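Local coordinates for protein choline kinase (Cryptosporidium parvum, PDB 3MES) that probably phosphorylates choline and ethanolamine, and here holds ADP, magnesium and a decamethonium ion, at residues F293-C303 / V360-W371. Residues are numbered along the deposited sequence; the frame is centred on the assembly and turned at random.
With DME (decamethonium ion), chain K.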
# COMPACT_ATOMS: atom_id res chain seq x y z
N PHE B 293 4.26 -23.57 -0.60
CA PHE B 293 4.11 -23.11 -1.97
C PHE B 293 3.44 -21.75 -2.01
O PHE B 293 2.38 -21.56 -1.41
CB PHE B 293 3.31 -24.12 -2.81
CG PHE B 293 4.09 -25.35 -3.19
CD1 PHE B 293 5.30 -25.25 -3.85
CD2 PHE B 293 3.60 -26.62 -2.90
CE1 PHE B 293 6.02 -26.38 -4.21
CE2 PHE B 293 4.30 -27.75 -3.26
CZ PHE B 293 5.51 -27.64 -3.92
N ALA B 294 4.05 -20.79 -2.70
CA ALA B 294 3.48 -19.45 -2.82
C ALA B 294 2.01 -19.51 -3.21
O ALA B 294 1.19 -18.77 -2.67
CB ALA B 294 4.27 -18.62 -3.82
N GLY B 295 1.68 -20.39 -4.15
CA GLY B 295 0.31 -20.53 -4.63
C GLY B 295 -0.67 -20.96 -3.55
O GLY B 295 -1.84 -20.58 -3.57
N ALA B 296 -0.19 -21.75 -2.60
CA ALA B 296 -1.02 -22.17 -1.48
C ALA B 296 -1.50 -20.95 -0.69
O ALA B 296 -2.69 -20.81 -0.41
CB ALA B 296 -0.26 -23.13 -0.58
N ASP B 297 -0.57 -20.07 -0.34
CA ASP B 297 -0.88 -18.91 0.48
C ASP B 297 -1.83 -17.96 -0.24
O ASP B 297 -2.77 -17.42 0.36
CB ASP B 297 0.39 -18.17 0.88
CG ASP B 297 0.26 -17.49 2.23
OD1 ASP B 297 -0.68 -17.83 2.97
OD2 ASP B 297 1.10 -16.62 2.54
N ILE B 298 -1.58 -17.74 -1.53
CA ILE B 298 -2.41 -16.84 -2.32
C ILE B 298 -3.81 -17.40 -2.53
O ILE B 298 -4.81 -16.69 -2.35
CB ILE B 298 -1.75 -16.52 -3.68
CG1 ILE B 298 -0.42 -15.80 -3.47
CG2 ILE B 298 -2.69 -15.68 -4.54
CD1 ILE B 298 0.42 -15.66 -4.73
N ALA B 299 -3.90 -18.67 -2.89
CA ALA B 299 -5.19 -19.32 -3.10
C ALA B 299 -6.04 -19.30 -1.83
O ALA B 299 -7.26 -19.17 -1.89
CB ALA B 299 -5.01 -20.75 -3.60
N ASN B 300 -5.39 -19.42 -0.68
CA ASN B 300 -6.11 -19.34 0.59
C ASN B 300 -6.72 -17.97 0.81
O ASN B 300 -7.86 -17.85 1.26
CB ASN B 300 -5.20 -19.69 1.77
CG ASN B 300 -5.95 -19.69 3.09
OD1 ASN B 300 -6.71 -20.62 3.38
ND2 ASN B 300 -5.76 -18.65 3.88
N TYR B 301 -5.96 -16.93 0.50
CA TYR B 301 -6.47 -15.57 0.59
C TYR B 301 -7.65 -15.39 -0.36
O TYR B 301 -8.68 -14.81 0.02
CB TYR B 301 -5.37 -14.55 0.28
CG TYR B 301 -5.90 -13.17 0.01
CD1 TYR B 301 -6.33 -12.35 1.05
CD2 TYR B 301 -5.99 -12.67 -1.29
CE1 TYR B 301 -6.83 -11.09 0.80
CE2 TYR B 301 -6.48 -11.41 -1.54
CZ TYR B 301 -6.90 -10.62 -0.49
OH TYR B 301 -7.40 -9.37 -0.75
N PHE B 302 -7.51 -15.88 -1.59
CA PHE B 302 -8.60 -15.80 -2.55
C PHE B 302 -9.87 -16.45 -2.00
O PHE B 302 -10.97 -15.95 -2.20
CB PHE B 302 -8.22 -16.44 -3.89
CG PHE B 302 -7.25 -15.62 -4.71
CD1 PHE B 302 -7.05 -14.28 -4.43
CD2 PHE B 302 -6.56 -16.20 -5.76
CE1 PHE B 302 -6.17 -13.53 -5.18
CE2 PHE B 302 -5.68 -15.45 -6.52
CZ PHE B 302 -5.48 -14.11 -6.23
N CYS B 303 -9.70 -17.56 -1.29
CA CYS B 303 -10.84 -18.31 -0.76
C CYS B 303 -11.60 -17.56 0.33
O CYS B 303 -12.82 -17.71 0.46
CB CYS B 303 -10.39 -19.67 -0.22
SG CYS B 303 -10.10 -20.93 -1.48
N VAL B 360 -2.44 -21.19 -9.58
CA VAL B 360 -2.86 -20.86 -8.23
C VAL B 360 -4.24 -21.42 -7.92
O VAL B 360 -4.56 -21.70 -6.76
CB VAL B 360 -2.88 -19.33 -8.00
CG1 VAL B 360 -3.62 -19.01 -6.71
CG2 VAL B 360 -1.47 -18.78 -7.97
N GLU B 361 -5.06 -21.58 -8.96
CA GLU B 361 -6.41 -22.12 -8.79
C GLU B 361 -6.38 -23.51 -8.18
O GLU B 361 -7.25 -23.88 -7.39
CB GLU B 361 -7.14 -22.15 -10.13
CG GLU B 361 -7.67 -20.80 -10.58
CD GLU B 361 -8.69 -20.23 -9.61
OE1 GLU B 361 -8.33 -19.34 -8.81
OE2 GLU B 361 -9.85 -20.69 -9.63
N VAL B 362 -5.37 -24.30 -8.55
CA VAL B 362 -5.23 -25.66 -8.04
C VAL B 362 -5.12 -25.67 -6.52
O VAL B 362 -5.74 -26.50 -5.85
CB VAL B 362 -4.00 -26.35 -8.65
CG1 VAL B 362 -3.59 -27.55 -7.80
CG2 VAL B 362 -4.27 -26.76 -10.09
N PHE B 363 -4.33 -24.75 -5.98
CA PHE B 363 -4.09 -24.69 -4.54
C PHE B 363 -5.34 -24.31 -3.73
O PHE B 363 -5.30 -24.33 -2.50
CB PHE B 363 -2.95 -23.72 -4.23
CG PHE B 363 -1.59 -24.25 -4.59
CD1 PHE B 363 -0.90 -25.06 -3.71
CD2 PHE B 363 -1.01 -23.94 -5.80
CE1 PHE B 363 0.36 -25.55 -4.03
CE2 PHE B 363 0.24 -24.42 -6.14
CZ PHE B 363 0.92 -25.23 -5.25
N THR B 364 -6.43 -23.97 -4.42
CA THR B 364 -7.66 -23.61 -3.73
C THR B 364 -8.23 -24.81 -2.98
O THR B 364 -8.89 -24.66 -1.95
CB THR B 364 -8.73 -23.06 -4.70
OG1 THR B 364 -9.03 -24.04 -5.70
CG2 THR B 364 -8.25 -21.78 -5.37
N LEU B 365 -7.99 -26.00 -3.52
CA LEU B 365 -8.49 -27.22 -2.92
C LEU B 365 -7.73 -27.52 -1.62
O LEU B 365 -8.30 -28.05 -0.67
CB LEU B 365 -8.36 -28.40 -3.89
CG LEU B 365 -8.99 -28.22 -5.28
CD1 LEU B 365 -8.69 -29.42 -6.16
CD2 LEU B 365 -10.49 -27.99 -5.19
N ILE B 366 -6.45 -27.17 -1.60
CA ILE B 366 -5.65 -27.35 -0.40
C ILE B 366 -6.26 -26.57 0.77
O ILE B 366 -6.28 -27.05 1.90
CB ILE B 366 -4.19 -26.89 -0.61
CG1 ILE B 366 -3.53 -27.72 -1.72
CG2 ILE B 366 -3.39 -27.01 0.68
CD1 ILE B 366 -3.33 -29.18 -1.36
N SER B 367 -6.77 -25.38 0.47
CA SER B 367 -7.37 -24.51 1.48
C SER B 367 -8.67 -25.08 2.05
O SER B 367 -8.85 -25.13 3.26
CB SER B 367 -7.61 -23.12 0.89
OG SER B 367 -8.27 -22.27 1.83
N HIS B 368 -9.56 -25.52 1.16
CA HIS B 368 -10.85 -26.07 1.58
C HIS B 368 -10.68 -27.33 2.42
O HIS B 368 -11.44 -27.56 3.36
CB HIS B 368 -11.73 -26.39 0.37
CG HIS B 368 -12.23 -25.17 -0.35
ND1 HIS B 368 -12.85 -24.13 0.29
CD2 HIS B 368 -12.22 -24.85 -1.67
CE1 HIS B 368 -13.19 -23.21 -0.59
NE2 HIS B 368 -12.82 -23.62 -1.79
N ILE B 369 -9.71 -28.16 2.07
CA ILE B 369 -9.48 -29.40 2.80
C ILE B 369 -8.79 -29.14 4.14
O ILE B 369 -9.17 -29.70 5.16
CB ILE B 369 -8.66 -30.40 1.98
CG1 ILE B 369 -9.58 -31.19 1.04
CG2 ILE B 369 -7.91 -31.36 2.90
CD1 ILE B 369 -8.86 -32.24 0.22
N THR B 370 -7.79 -28.28 4.12
CA THR B 370 -7.03 -27.95 5.32
C THR B 370 -7.95 -27.41 6.41
O THR B 370 -8.01 -27.95 7.51
CB THR B 370 -5.92 -26.92 5.02
OG1 THR B 370 -5.03 -27.44 4.02
CG2 THR B 370 -5.14 -26.60 6.28
N TRP B 371 -8.66 -26.33 6.11
CA TRP B 371 -9.49 -25.68 7.11
C TRP B 371 -10.72 -26.51 7.46
O TRP B 371 -11.32 -26.34 8.52
CB TRP B 371 -9.87 -24.27 6.66
CG TRP B 371 -8.67 -23.38 6.58
CD1 TRP B 371 -8.18 -22.77 5.46
CD2 TRP B 371 -7.81 -23.01 7.66
NE1 TRP B 371 -7.06 -22.03 5.79
CE2 TRP B 371 -6.82 -22.16 7.13
CE3 TRP B 371 -7.78 -23.31 9.03
CZ2 TRP B 371 -5.80 -21.61 7.92
CZ3 TRP B 371 -6.77 -22.76 9.81
CH2 TRP B 371 -5.80 -21.92 9.25
N1 DME K . -15.14 -12.50 15.30
C2 DME K . -15.31 -13.73 16.09
C3 DME K . -14.25 -14.76 15.68
C4 DME K . -14.61 -16.16 16.18
C5 DME K . -13.53 -17.19 15.83
C6 DME K . -13.49 -17.46 14.32
C7 DME K . -13.86 -18.91 14.01
C8 DME K . -12.73 -19.63 13.28
C9 DME K . -12.89 -19.56 11.76
C10 DME K . -11.54 -19.31 11.08
C11 DME K . -11.47 -20.03 9.73
N12 DME K . -10.13 -19.85 9.14
C13 DME K . -16.46 -11.93 14.99
C14 DME K . -14.35 -11.53 16.07
C15 DME K . -14.45 -12.82 14.04
C16 DME K . -9.83 -18.41 8.99
C17 DME K . -9.13 -20.47 10.01
C18 DME K . -10.11 -20.48 7.81
O HOH W 1 -4.19 -22.86 -0.30
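At the wall of the cation pocket of this choline kinase, W371 on helix 364-376 meets N300 on helix 294-303, where the two buried helices cross at -70° with short-segment axes 8.2 Å apart. The amide oxygen of N300 takes two hydrogen bonds, arriving from opposite faces of its plane: S367 OG donates to OD1 at 2.7 Å, and W371 NE1 reaches the same OD1 at 2.8 Å on a bent path, N-H...O 139°. N300 swings CG anti to its backbone nitrogen (chi1 -177°), which carries the amide out to these donors. OD1 lies near the indole plane, which should limit the ring's rotation, and C17 and C18 of one trimethylammonium end of decamethonium lie over one face of the ring, C17 3.3 Å from W371 CZ3.

At the other end the packing is mostly apolar. F363 lays one ring face over the first turn of helix 294-303, with G295 CA making a CH-pi contact 4.3 Å from the ring centroid, and F293 CB comes within 3.5 Å of F363 CE1. V360 is a knob among G295, I298, A299 and F302. R398 hydrogen-bonds S367 OG through NH2 and H368 ND1 through NE. W374, edge-to-face with W371, also lines the decamethonium site: an aromatic pocket of the kind that receives quaternary ammonium groups.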